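Local coordinates for putative superoxide reductase (Thermotoga maritima, PDB 3QZB), which probably reduces superoxide to hydrogen peroxide at a mononuclear iron centre, with electrons delivered by rubredoxin, at residues 63-68 with 125-130; 73-78 with 118-123; 22-27 with 52-57; 44-49 with 108-113. All coordinates share one frame; numbering follows the deposited sequence. Where two conformers were deposited one is given.

Contact 1. Residues 63-68 with 125-130. With FE (Fe (III) ion), chain B.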
loop_
_atom_site.group_PDB
_atom_site.type_symbol
_atom_site.label_atom_id
_atom_site.label_comp_id
_atom_site.label_asym_id
_atom_site.label_seq_id
_atom_site.Cartn_x
_atom_site.Cartn_y
_atom_site.Cartn_z
ATOM N N HIS A 63 -0.526 -15.967 11.458
ATOM C CA HIS A 63 0.908 -15.660 11.430
ATOM C C HIS A 63 1.379 -15.706 9.986
ATOM O O HIS A 63 1.427 -16.766 9.372
ATOM C CB HIS A 63 1.693 -16.660 12.262
ATOM C CG HIS A 63 3.166 -16.407 12.310
ATOM N ND1 HIS A 63 4.055 -17.415 12.583
ATOM C CD2 HIS A 63 3.909 -15.291 12.057
ATOM C CE1 HIS A 63 5.286 -16.914 12.521
ATOM N NE2 HIS A 63 5.231 -15.613 12.203
ATOM N N HIS A 64 1.853 -14.566 9.474
ATOM C CA HIS A 64 2.267 -14.469 8.085
ATOM C C HIS A 64 3.104 -13.245 7.851
ATOM O O HIS A 64 3.013 -12.253 8.586
ATOM C CB HIS A 64 1.012 -14.438 7.169
ATOM C CG HIS A 64 0.007 -13.377 7.565
ATOM N ND1 HIS A 64 -1.140 -13.691 8.258
ATOM C CD2 HIS A 64 -0.024 -12.038 7.394
ATOM C CE1 HIS A 64 -1.810 -12.571 8.482
ATOM N NE2 HIS A 64 -1.142 -11.552 8.008
ATOM N N ILE A 65 3.902 -13.303 6.802
ATOM C CA ILE A 65 4.593 -12.093 6.297
ATOM C C ILE A 65 3.634 -11.245 5.494
ATOM O O ILE A 65 2.972 -11.696 4.584
ATOM C CB ILE A 65 5.784 -12.517 5.426
ATOM C CG1 ILE A 65 6.748 -13.455 6.175
ATOM C CG2 ILE A 65 6.493 -11.268 4.852
ATOM C CD1 ILE A 65 7.278 -12.882 7.461
ATOM N N ARG A 66 3.522 -9.982 5.882
ATOM C CA ARG A 66 2.608 -9.030 5.270
ATOM C C ARG A 66 3.157 -8.372 3.994
ATOM O O ARG A 66 2.393 -8.141 3.065
ATOM C CB ARG A 66 2.321 -7.919 6.283
ATOM C CG ARG A 66 1.493 -8.334 7.502
ATOM C CD ARG A 66 0.035 -8.379 7.183
ATOM N NE ARG A 66 -0.826 -8.622 8.336
ATOM C CZ ARG A 66 -1.117 -7.728 9.249
ATOM N NH1 ARG A 66 -0.648 -6.502 9.186
ATOM N NH2 ARG A 66 -1.926 -8.048 10.268
ATOM N N TRP A 67 4.431 -8.019 4.000
ATOM C CA TRP A 67 5.023 -7.251 2.891
ATOM C C TRP A 67 6.507 -7.297 2.907
ATOM O O TRP A 67 7.151 -7.557 3.911
ATOM C CB TRP A 67 4.445 -5.817 2.839
ATOM C CG TRP A 67 4.535 -4.966 4.080
ATOM C CD1 TRP A 67 3.485 -4.649 4.891
ATOM C CD2 TRP A 67 5.693 -4.326 4.701
ATOM N NE1 TRP A 67 3.859 -3.800 5.879
ATOM C CE2 TRP A 67 5.211 -3.578 5.804
ATOM C CE3 TRP A 67 7.056 -4.280 4.434
ATOM C CZ2 TRP A 67 6.040 -2.799 6.606
ATOM C CZ3 TRP A 67 7.872 -3.520 5.225
ATOM C CH2 TRP A 67 7.363 -2.778 6.291
ATOM N N ILE A 68 7.049 -6.936 1.726
ATOM C CA ILE A 68 8.437 -6.561 1.505
ATOM C C ILE A 68 8.389 -5.186 0.832
ATOM O O ILE A 68 7.545 -4.979 -0.059
ATOM C CB ILE A 68 9.116 -7.565 0.577
ATOM C CG1 ILE A 68 9.389 -8.886 1.303
ATOM C CG2 ILE A 68 10.420 -6.975 -0.032
ATOM C CD1 ILE A 68 9.619 -10.054 0.359
ATOM N N SER A 125 11.197 -6.048 5.462
ATOM C CA SER A 125 10.015 -6.901 5.480
ATOM C C SER A 125 9.333 -6.862 6.828
ATOM O O SER A 125 9.975 -6.496 7.841
ATOM C CB SER A 125 10.377 -8.330 5.085
ATOM O OG SER A 125 11.331 -8.864 5.952
ATOM N N TYR A 126 8.074 -7.244 6.859
ATOM C CA TYR A 126 7.237 -7.127 8.040
ATOM C C TYR A 126 6.418 -8.400 8.210
ATOM O O TYR A 126 5.680 -8.795 7.325
ATOM C CB TYR A 126 6.288 -5.912 7.885
ATOM C CG TYR A 126 5.379 -5.716 9.070
ATOM C CD1 TYR A 126 5.879 -5.432 10.330
ATOM C CD2 TYR A 126 4.036 -5.863 8.932
ATOM C CE1 TYR A 126 5.024 -5.334 11.423
ATOM C CE2 TYR A 126 3.157 -5.759 10.019
ATOM C CZ TYR A 126 3.678 -5.510 11.251
ATOM O OH TYR A 126 2.856 -5.451 12.379
ATOM N N CYS A 127 6.552 -8.992 9.410
ATOM C CA CYS A 127 5.727 -10.108 9.878
ATOM C C CYS A 127 4.645 -9.549 10.759
ATOM O O CYS A 127 4.845 -8.588 11.494
ATOM C CB CYS A 127 6.628 -11.076 10.641
ATOM S SG CYS A 127 5.628 -12.422 11.380
ATOM N N ASN A 128 3.459 -10.120 10.656
ATOM C CA ASN A 128 2.320 -9.616 11.456
ATOM C C ASN A 128 2.509 -9.770 12.971
ATOM O O ASN A 128 1.845 -9.050 13.720
ATOM C CB ASN A 128 0.986 -10.184 11.008
ATOM C CG ASN A 128 0.767 -11.612 11.421
ATOM O OD1 ASN A 128 1.711 -12.402 11.525
ATOM N ND2 ASN A 128 -0.503 -11.986 11.624
ATOM N N ILE A 129 3.436 -10.638 13.426
ATOM C CA ILE A 129 3.688 -10.772 14.851
ATOM C C ILE A 129 5.151 -10.649 15.238
ATOM O O ILE A 129 5.453 -10.527 16.412
ATOM C CB ILE A 129 3.082 -12.105 15.421
ATOM C CG1 ILE A 129 3.830 -13.324 14.909
ATOM C CG2 ILE A 129 1.596 -12.140 15.151
ATOM C CD1 ILE A 129 3.244 -14.662 15.383
ATOM N N HIS A 130 6.105 -10.672 14.276
ATOM C CA HIS A 130 7.517 -10.604 14.580
ATOM C C HIS A 130 8.214 -9.348 14.021
ATOM O O HIS A 130 9.450 -9.309 13.907
ATOM C CB HIS A 130 8.259 -11.843 14.071
ATOM C CG HIS A 130 7.795 -13.118 14.724
ATOM N ND1 HIS A 130 7.245 -14.183 14.014
ATOM C CD2 HIS A 130 7.844 -13.508 16.034
ATOM C CE1 HIS A 130 6.979 -15.144 14.874
ATOM N NE2 HIS A 130 7.323 -14.782 16.089
HETATM FE FE FE B . 6.913 -14.309 11.864
HETATM O O HOH W 1 0.437 -5.082 11.946
#

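Contact 2. Residues 73-78 with 118-123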
loop_
_atom_site.group_PDB
_atom_site.type_symbol
_atom_site.label_atom_id
_atom_site.label_comp_id
_atom_site.label_asym_id
_atom_site.label_seq_id
_atom_site.Cartn_x
_atom_site.Cartn_y
_atom_site.Cartn_z
ATOM N N GLN A 73 19.429 3.362 -2.411
ATOM C CA GLN A 73 20.240 4.437 -1.836
ATOM C C GLN A 73 21.355 4.758 -2.840
ATOM O O GLN A 73 22.304 3.967 -2.929
ATOM C CB GLN A 73 20.811 4.016 -0.487
ATOM C CG GLN A 73 21.143 5.167 0.437
ATOM C CD GLN A 73 22.255 6.015 -0.093
ATOM O OE1 GLN A 73 23.382 5.527 -0.237
ATOM N NE2 GLN A 73 21.979 7.267 -0.374
ATOM N N PRO A 74 21.274 5.864 -3.585
ATOM C CA PRO A 74 22.329 6.135 -4.565
ATOM C C PRO A 74 23.599 6.602 -3.860
ATOM O O PRO A 74 23.526 7.485 -2.990
ATOM C CB PRO A 74 21.738 7.232 -5.442
ATOM C CG PRO A 74 20.260 7.270 -5.131
ATOM C CD PRO A 74 20.171 6.824 -3.706
ATOM N N ASP A 75 24.751 6.093 -4.282
ATOM C CA ASP A 75 25.985 6.512 -3.680
ATOM C C ASP A 75 26.122 8.010 -3.752
ATOM O O ASP A 75 25.873 8.611 -4.811
ATOM C CB ASP A 75 27.189 5.882 -4.391
ATOM C CG ASP A 75 27.275 4.404 -4.323
ATOM O OD1 ASP A 75 26.578 3.780 -3.502
ATOM O OD2 ASP A 75 28.090 3.832 -5.147
ATOM N N GLY A 76 26.485 8.617 -2.639
ATOM C CA GLY A 76 26.752 10.042 -2.566
ATOM C C GLY A 76 25.499 10.894 -2.408
ATOM O O GLY A 76 25.615 12.116 -2.290
ATOM N N ASP A 77 24.319 10.299 -2.411
ATOM C CA ASP A 77 23.064 11.052 -2.256
ATOM C C ASP A 77 22.624 11.027 -0.797
ATOM O O ASP A 77 22.878 10.038 -0.090
ATOM C CB ASP A 77 22.013 10.428 -3.145
ATOM C CG ASP A 77 20.761 11.239 -3.274
ATOM O OD1 ASP A 77 20.777 12.250 -4.017
ATOM O OD2 ASP A 77 19.763 10.891 -2.572
ATOM N N PRO A 78 21.891 12.053 -0.319
ATOM C CA PRO A 78 21.491 12.037 1.094
ATOM C C PRO A 78 20.360 11.052 1.456
ATOM O O PRO A 78 20.088 10.896 2.655
ATOM C CB PRO A 78 20.991 13.476 1.323
ATOM C CG PRO A 78 21.582 14.302 0.255
ATOM C CD PRO A 78 21.657 13.386 -0.914
ATOM N N SER A 118 25.239 3.971 -9.391
ATOM C CA SER A 118 25.508 2.922 -8.412
ATOM C C SER A 118 24.907 3.262 -7.061
ATOM O O SER A 118 24.714 4.420 -6.716
ATOM C CB SER A 118 26.999 2.733 -8.226
ATOM O OG SER A 118 27.585 2.332 -9.459
ATOM N N GLY A 119 24.599 2.245 -6.268
ATOM C CA GLY A 119 23.992 2.449 -4.995
ATOM C C GLY A 119 23.854 1.170 -4.215
ATOM O O GLY A 119 24.577 0.207 -4.486
ATOM N N THR A 120 22.953 1.196 -3.241
ATOM C CA THR A 120 22.662 0.089 -2.351
ATOM C C THR A 120 21.196 -0.219 -2.392
ATOM O O THR A 120 20.360 0.672 -2.288
ATOM C CB THR A 120 23.103 0.387 -0.935
ATOM O OG1 THR A 120 24.490 0.738 -0.928
ATOM C CG2 THR A 120 22.924 -0.790 -0.001
ATOM N N ILE A 121 20.872 -1.508 -2.566
ATOM C CA ILE A 121 19.500 -2.033 -2.465
ATOM C C ILE A 121 19.256 -2.405 -0.992
ATOM O O ILE A 121 20.068 -3.123 -0.414
ATOM C CB ILE A 121 19.311 -3.267 -3.374
ATOM C CG1 ILE A 121 19.595 -2.961 -4.834
ATOM C CG2 ILE A 121 17.907 -3.886 -3.166
ATOM C CD1 ILE A 121 19.854 -4.212 -5.699
ATOM N N ILE A 122 18.181 -1.922 -0.403
ATOM C CA ILE A 122 17.770 -2.227 0.965
ATOM C C ILE A 122 16.390 -2.882 0.915
ATOM O O ILE A 122 15.464 -2.349 0.316
ATOM C CB ILE A 122 17.755 -0.984 1.859
ATOM C CG1 ILE A 122 19.116 -0.246 1.892
ATOM C CG2 ILE A 122 17.359 -1.383 3.284
ATOM C CD1 ILE A 122 19.035 1.115 2.581
ATOM N N ALA A 123 16.278 -4.065 1.506
ATOM C CA ALA A 123 15.002 -4.760 1.635
ATOM C C ALA A 123 14.538 -4.652 3.103
ATOM O O ALA A 123 15.339 -4.847 4.031
ATOM C CB ALA A 123 15.151 -6.232 1.255
HETATM O O HOH W 2 24.969 3.407 -1.361
HETATM O O HOH W 3 25.133 7.355 -7.258
#

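Contact 3. Residues 22-27 with 52-57. With FE (Fe (III) ion), chain B.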
loop_
_atom_site.group_PDB
_atom_site.type_symbol
_atom_site.label_atom_id
_atom_site.label_comp_id
_atom_site.label_asym_id
_atom_site.label_seq_id
_atom_site.Cartn_x
_atom_site.Cartn_y
_atom_site.Cartn_z
ATOM N N GLU A 22 19.822 -10.261 10.585
ATOM C CA GLU A 22 20.264 -11.534 11.028
ATOM C C GLU A 22 20.750 -12.232 9.806
ATOM O O GLU A 22 20.676 -11.735 8.695
ATOM C CB GLU A 22 19.131 -12.303 11.733
ATOM C CG GLU A 22 19.487 -12.973 13.096
ATOM C CD GLU A 22 20.969 -13.224 13.306
ATOM O OE1 GLU A 22 21.498 -14.232 12.818
ATOM O OE2 GLU A 22 21.613 -12.388 13.976
ATOM N N ASP A 23 21.316 -13.396 10.067
ATOM C CA ASP A 23 21.750 -14.345 9.052
ATOM C C ASP A 23 20.592 -15.195 8.594
ATOM O O ASP A 23 20.012 -15.926 9.373
ATOM C CB ASP A 23 22.764 -15.256 9.743
ATOM C CG ASP A 23 23.453 -16.229 8.813
ATOM O OD1 ASP A 23 23.031 -16.381 7.650
ATOM O OD2 ASP A 23 24.468 -16.823 9.269
ATOM N N PHE A 24 20.263 -15.133 7.314
ATOM C CA PHE A 24 19.137 -15.916 6.786
ATOM C C PHE A 24 19.306 -17.427 6.937
ATOM O O PHE A 24 18.333 -18.165 6.913
ATOM C CB PHE A 24 18.835 -15.550 5.327
ATOM C CG PHE A 24 19.796 -16.122 4.327
ATOM C CD1 PHE A 24 20.970 -15.471 4.016
ATOM C CD2 PHE A 24 19.535 -17.361 3.731
ATOM C CE1 PHE A 24 21.851 -15.997 3.090
ATOM C CE2 PHE A 24 20.440 -17.907 2.817
ATOM C CZ PHE A 24 21.577 -17.229 2.492
ATOM N N LYS A 25 20.553 -17.875 7.110
ATOM C CA LYS A 25 20.788 -19.289 7.371
ATOM C C LYS A 25 20.381 -19.703 8.785
ATOM O O LYS A 25 20.327 -20.895 9.082
ATOM C CB LYS A 25 22.261 -19.649 7.105
ATOM C CG LYS A 25 22.621 -19.462 5.640
ATOM C CD LYS A 25 24.050 -19.860 5.264
ATOM C CE LYS A 25 24.195 -19.772 3.723
ATOM N NZ LYS A 25 25.513 -20.250 3.193
ATOM N N LYS A 26 20.143 -18.727 9.668
ATOM C CA LYS A 26 19.771 -18.969 11.055
ATOM C C LYS A 26 18.386 -18.447 11.388
ATOM O O LYS A 26 17.834 -18.844 12.391
ATOM C CB LYS A 26 20.784 -18.282 11.972
ATOM C CG LYS A 26 22.185 -18.908 11.833
ATOM C CD LYS A 26 23.286 -18.283 12.683
ATOM C CE LYS A 26 24.646 -19.023 12.437
ATOM N NZ LYS A 26 25.824 -18.439 13.173
ATOM N N GLU A 27 17.830 -17.547 10.586
ATOM C CA GLU A 27 16.655 -16.757 10.946
ATOM C C GLU A 27 15.703 -16.675 9.754
ATOM O O GLU A 27 16.024 -16.033 8.731
ATOM C CB GLU A 27 17.084 -15.374 11.424
ATOM C CG GLU A 27 15.919 -14.408 11.687
ATOM C CD GLU A 27 14.848 -14.947 12.629
ATOM O OE1 GLU A 27 15.182 -15.098 13.848
ATOM O OE2 GLU A 27 13.744 -15.206 12.149
ATOM N N GLY A 52 11.871 -16.347 4.162
ATOM C CA GLY A 52 11.681 -17.763 4.429
ATOM C C GLY A 52 12.408 -18.506 3.372
ATOM O O GLY A 52 11.978 -19.572 3.017
ATOM N N LYS A 53 13.496 -17.904 2.872
ATOM C CA LYS A 53 14.272 -18.381 1.753
ATOM C C LYS A 53 14.876 -19.783 1.963
ATOM O O LYS A 53 14.688 -20.688 1.157
ATOM C CB LYS A 53 15.376 -17.367 1.425
ATOM C CG LYS A 53 16.328 -17.764 0.354
ATOM C CD LYS A 53 15.662 -17.853 -0.999
ATOM C CE LYS A 53 16.738 -18.068 -2.090
ATOM N NZ LYS A 53 16.168 -18.513 -3.383
ATOM N N GLU A 54 15.593 -19.921 3.058
ATOM C CA GLU A 54 16.213 -21.164 3.468
ATOM C C GLU A 54 15.439 -21.830 4.572
ATOM O O GLU A 54 15.271 -23.039 4.542
ATOM C CB GLU A 54 17.600 -20.845 3.933
ATOM C CG GLU A 54 18.574 -20.703 2.793
ATOM C CD GLU A 54 19.367 -21.957 2.540
ATOM O OE1 GLU A 54 18.751 -23.020 2.319
ATOM O OE2 GLU A 54 20.606 -21.894 2.583
ATOM N N ILE A 55 15.016 -21.067 5.567
ATOM C CA ILE A 55 14.219 -21.580 6.672
ATOM C C ILE A 55 12.800 -21.104 6.451
ATOM O O ILE A 55 12.548 -19.905 6.436
ATOM C CB ILE A 55 14.697 -21.093 8.061
ATOM C CG1 ILE A 55 16.165 -21.471 8.274
ATOM C CG2 ILE A 55 13.796 -21.711 9.151
ATOM C CD1 ILE A 55 16.797 -20.889 9.472
ATOM N N PRO A 56 11.845 -22.008 6.312
ATOM C CA PRO A 56 10.505 -21.609 5.956
ATOM C C PRO A 56 9.814 -20.752 7.034
ATOM O O PRO A 56 10.049 -20.912 8.236
ATOM C CB PRO A 56 9.762 -22.925 5.799
ATOM C CG PRO A 56 10.685 -24.015 6.000
ATOM C CD PRO A 56 12.025 -23.496 6.316
ATOM N N HIS A 57 8.965 -19.840 6.555
ATOM C CA HIS A 57 8.133 -19.053 7.445
ATOM C C HIS A 57 6.686 -19.475 7.242
ATOM O O HIS A 57 6.240 -19.665 6.116
ATOM C CB HIS A 57 8.310 -17.536 7.196
ATOM C CG HIS A 57 7.622 -16.669 8.223
ATOM N ND1 HIS A 57 6.254 -16.462 8.208
ATOM C CD2 HIS A 57 8.093 -15.984 9.303
ATOM C CE1 HIS A 57 5.913 -15.702 9.239
ATOM N NE2 HIS A 57 6.994 -15.401 9.926
HETATM FE FE FE B . 6.913 -14.309 11.864
HETATM O O HOH W 4 15.965 -18.164 5.546
#

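Contact 4. Residues 44-49 with 108-113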
loop_
_atom_site.group_PDB
_atom_site.type_symbol
_atom_site.label_atom_id
_atom_site.label_comp_id
_atom_site.label_asym_id
_atom_site.label_seq_id
_atom_site.Cartn_x
_atom_site.Cartn_y
_atom_site.Cartn_z
ATOM N N LYS A 44 17.206 -2.973 -17.676
ATOM C CA LYS A 44 16.263 -3.556 -16.741
ATOM C C LYS A 44 16.980 -4.593 -15.878
ATOM O O LYS A 44 17.726 -5.425 -16.395
ATOM C CB LYS A 44 15.142 -4.256 -17.497
ATOM C CG LYS A 44 14.219 -3.317 -18.155
ATOM C CD LYS A 44 13.086 -3.963 -18.967
ATOM C CE LYS A 44 12.223 -2.917 -19.537
ATOM N NZ LYS A 44 11.004 -3.425 -20.314
ATOM N N VAL A 45 16.762 -4.496 -14.580
ATOM C CA VAL A 45 17.425 -5.297 -13.554
ATOM C C VAL A 45 16.317 -6.032 -12.782
ATOM O O VAL A 45 15.432 -5.406 -12.240
ATOM C CB VAL A 45 18.253 -4.422 -12.567
ATOM C CG1 VAL A 45 18.941 -5.304 -11.509
ATOM C CG2 VAL A 45 19.238 -3.512 -13.269
ATOM N N GLN A 46 16.436 -7.355 -12.687
ATOM C CA GLN A 46 15.560 -8.160 -11.854
ATOM C C GLN A 46 16.081 -8.183 -10.427
ATOM O O GLN A 46 17.223 -8.551 -10.191
ATOM C CB GLN A 46 15.536 -9.581 -12.364
ATOM C CG GLN A 46 15.313 -9.806 -13.811
ATOM C CD GLN A 46 13.955 -9.440 -14.238
ATOM O OE1 GLN A 46 13.780 -8.628 -15.199
ATOM N NE2 GLN A 46 12.953 -10.011 -13.622
ATOM N N ILE A 47 15.234 -7.804 -9.477
ATOM C CA ILE A 47 15.499 -7.948 -8.064
ATOM C C ILE A 47 14.441 -8.861 -7.455
ATOM O O ILE A 47 13.251 -8.602 -7.525
ATOM C CB ILE A 47 15.474 -6.588 -7.338
ATOM C CG1 ILE A 47 16.477 -5.606 -7.940
ATOM C CG2 ILE A 47 15.719 -6.772 -5.841
ATOM C CD1 ILE A 47 16.326 -4.162 -7.365
ATOM N N VAL A 48 14.934 -9.998 -6.938
ATOM C CA VAL A 48 14.058 -10.944 -6.228
ATOM C C VAL A 48 14.306 -10.757 -4.742
ATOM O O VAL A 48 15.453 -10.678 -4.278
ATOM C CB VAL A 48 14.331 -12.407 -6.633
ATOM C CG1 VAL A 48 13.261 -13.323 -6.017
ATOM C CG2 VAL A 48 14.347 -12.561 -8.142
ATOM N N VAL A 49 13.216 -10.675 -3.972
ATOM C CA VAL A 49 13.347 -10.644 -2.504
ATOM C C VAL A 49 12.401 -11.718 -1.941
ATOM O O VAL A 49 11.254 -11.815 -2.350
ATOM C CB VAL A 49 13.016 -9.287 -1.899
ATOM C CG1 VAL A 49 13.334 -9.294 -0.419
ATOM C CG2 VAL A 49 13.752 -8.151 -2.612
ATOM N N THR A 108 7.398 -13.697 -1.538
ATOM C CA THR A 108 8.375 -13.773 -2.610
ATOM C C THR A 108 7.934 -12.720 -3.603
ATOM O O THR A 108 6.754 -12.607 -3.896
ATOM C CB THR A 108 8.444 -15.204 -3.243
ATOM O OG1 THR A 108 8.653 -16.172 -2.229
ATOM C CG2 THR A 108 9.597 -15.277 -4.272
ATOM N N VAL A 109 8.869 -11.901 -4.076
ATOM C CA VAL A 109 8.512 -10.933 -5.113
ATOM C C VAL A 109 9.710 -10.721 -6.046
ATOM O O VAL A 109 10.832 -10.682 -5.615
ATOM C CB VAL A 109 7.964 -9.609 -4.517
ATOM C CG1 VAL A 109 9.059 -8.853 -3.729
ATOM C CG2 VAL A 109 7.312 -8.734 -5.636
ATOM N N THR A 110 9.375 -10.519 -7.317
ATOM C CA THR A 110 10.364 -10.050 -8.304
ATOM C C THR A 110 9.872 -8.710 -8.837
ATOM O O THR A 110 8.769 -8.585 -9.335
ATOM C CB THR A 110 10.503 -11.006 -9.469
ATOM O OG1 THR A 110 10.789 -12.317 -8.952
ATOM C CG2 THR A 110 11.631 -10.555 -10.414
ATOM N N THR A 111 10.722 -7.703 -8.695
ATOM C CA THR A 111 10.514 -6.341 -9.197
ATOM C C THR A 111 11.657 -6.006 -10.153
ATOM O O THR A 111 12.721 -6.635 -10.129
ATOM C CB THR A 111 10.413 -5.370 -8.006
ATOM O OG1 THR A 111 9.999 -4.069 -8.413
ATOM C CG2 THR A 111 11.663 -5.212 -7.234
ATOM N N VAL A 112 11.357 -5.093 -11.076
ATOM C CA VAL A 112 12.278 -4.758 -12.144
ATOM C C VAL A 112 12.541 -3.243 -12.060
ATOM O O VAL A 112 11.606 -2.454 -11.994
ATOM C CB VAL A 112 11.701 -5.111 -13.506
ATOM C CG1 VAL A 112 12.651 -4.669 -14.625
ATOM C CG2 VAL A 112 11.409 -6.590 -13.598
ATOM N N VAL A 113 13.810 -2.897 -12.039
ATOM C CA VAL A 113 14.224 -1.476 -11.964
ATOM C C VAL A 113 15.174 -1.164 -13.128
ATOM O O VAL A 113 15.729 -2.048 -13.761
ATOM C CB VAL A 113 14.936 -1.134 -10.653
ATOM C CG1 VAL A 113 13.965 -1.286 -9.467
ATOM C CG2 VAL A 113 16.204 -1.941 -10.420
#

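Contact 1. Residues 63-68 with 125-130
Trp67 and Tyr126 make the tight end of this contact. CB of Tyr126 sits over the centre of the indole face, 3.3 Å from Trp67 CE2. Alongside, Arg66 N gives to Tyr126 O and Tyr126 N to Trp67 O. A beta bulge separates the Ile65-Cys127 and Trp67-Tyr126 pairs. Beside it the Asn128 amide stacks on the His64 ring, with the planes 25° apart. Asn128 CG stands between its backbone N and carbonyl carbon (chi1 75°), turning the amide there. His64 N donates to Asn128 OD1 at 3.0 Å, from above the amide carbonyl plane. Asn128 N returns a bond to His64 O, and its ND2 bonds Glu62 O. His64 NE2 accepts from Arg66 NE at 3.0 Å, fixing the ring; ND1 bonds Thr60 O. Arg66 also reaches Asn89 and Glu93 of the second subunit.

The more open side is the iron's: His63 and His130 are partly exposed, although metal bonds hold them. CD1 of Ile129 lies over one face of the His63 ring, 3.4 Å from CD2. Iron is bound by His63 NE2 (2.2 Å), Cys127 SG (2.3 Å) and His130 ND1 (2.2 Å). His29 and His57 complete the four-histidine, one-cysteine iron centre of superoxide reductases.

Contact 2. Residues 73-78 with 118-123
Gln73 and Thr120 form an antiparallel hydrogen-bonded pair where strand 65-74 ends and strand 119-127 begins. Gln73 N reaches Thr120 O at 2.8 Å, and Thr120 N returns to Gln73 O at 2.9 Å. One step on, Pro74 faces Gly119 in a non-hydrogen-bonded pair, with the CA atoms 4.1 Å apart. A third bond, Asp75 N to Ser118 O at 3.0 Å, closes this end. Gly119 has no side chain, and a CB there would run into Gln73 O. The chain then leaves the strand in a type II turn from Pro74 to Asp77, held by Asp77 N to Pro74 O.

The side chain of Asp75 bends back over the other segment. Its CG lies beside the backbone N (chi1 -63°), which brings OD1 to 3.3 Å from Gly119 CA. OD2 comes to 3.4 Å from Ser118 CB and forms a salt bridge with Lys138. Water 2 lies among Asp75 OD1, Gln73 OE1 and Thr120 OG1; its bond to OD1 is 2.7 Å. The amide of Gln73 folds toward the turn, where NE2 bonds Tyr79 O and, weakly, Asp77 O. With the Asp75 carboxylate cut back to an alanine, Lys138 would probably lose its salt-bridge mate and water 2 be less firmly held. Such pairing joins two neighbouring inner strands of a sheet, one of them ending in a type II turn, in an immunoglobulin-like beta-sandwich.

Contact 3. Residues 22-27 with 52-57
Phe24 and Ile55 lead a surface contact between two loops, with no direct hydrogen bond across it. The 22-27 loop precedes strand 31-34, and the 52-57 loop follows strand 44-51. CD1 of Ile55 meets the backbone of the other loop, 3.5 Å from Lys26 C and 3.6 Å from Lys25 O. Its side chain is extended beyond CG1 (chi2 171°), which carries the methyl that far. In one of its two conformers, Glu54 approaches the Phe24 ring at its edge, CG lying 3.4 Å from CE2 near the ring plane. Lys25 CG lies over one face of the ring, and its NZ stays 5.2 Å from Glu54 OE2, too far for a salt bridge.

Water 4 joins the backbones: it donates to Phe24 O at 2.7 Å and accepts from Ile55 N at 3.1 Å. An Asx turn, Lys25 N to Asp23 OD1 at 2.9 Å, braces the 22-27 loop. Both loops lead to the metal. His57 NE2 binds the iron at 2.2 Å. Glu27 OE2 bonds ND1 of the ligand His29, a second-shell link here, although by similarity Glu27 is itself an iron-binding residue. The two loops border the superoxide reductase iron site.

Contact 4. Residues 44-49 with 108-113
Val48 and Thr110 face each other in a non-hydrogen-bonded pair of two antiparallel strands. CG2 of Val48 lies 3.7 Å from Thr110 OG1, and CG1 leans on Val109 O at 3.6 Å. Gln46 lies alongside Val112 on the same face. Its chain bends at chi2 (-68°) and lays the amide across the neighbouring strand, with OE1 3.5 Å from Val112 CG2 and NE2 3.5 Å from Thr110 CG2. On the other face, Val113 CG2 touches Ile47 CD1 at 3.8 Å and Val45 CB at 3.9 Å. Cutting Val48 back to an alanine would probably open a gap beside Thr110 OG1 and Val109 O, where its methyls now rest.

Six backbone bonds set this register, two each for Val45-Val113, Ile47-Thr111 and Val49-Val109. The bond from Ile47 N to Thr111 O is the straightest, at 2.8 Å and 175°. Farther out, Ile121 and Ala123 of strand 119-127 pack on Ile47 and Val49, and Tyr86 OH bonds Thr111 OG1. Thr110, Val112 and Val113 also pair with a strand of the fourth subunit, which extends the sheet across the interface. The chemistry implies a division of labour: backbone bonds fix the strands, and one largely aliphatic face seals the sandwich core.

From the N terminus, the 22-27 loop comes first, then strand 44-51, which opens contact 4. The 52-57 loop then closes contact 3, so contacts 3 and 4 cross. Residues 63-68 open contact 1 and 73-78 open contact 2, both on strand 65-74. Residues 108-113 close contact 4, which crosses contacts 1 and 2. Strand 119-127 closes contact 2, and its end with the following loop closes contact 1, so contact 2 nests within contact 1. Contacts 1 and 2 tie the two ends of one strand pair, about 24 Å apart between centres. Contact 4 belongs to the facing sheet and meets both through its core side chains. Contacts 1 and 3 share the iron.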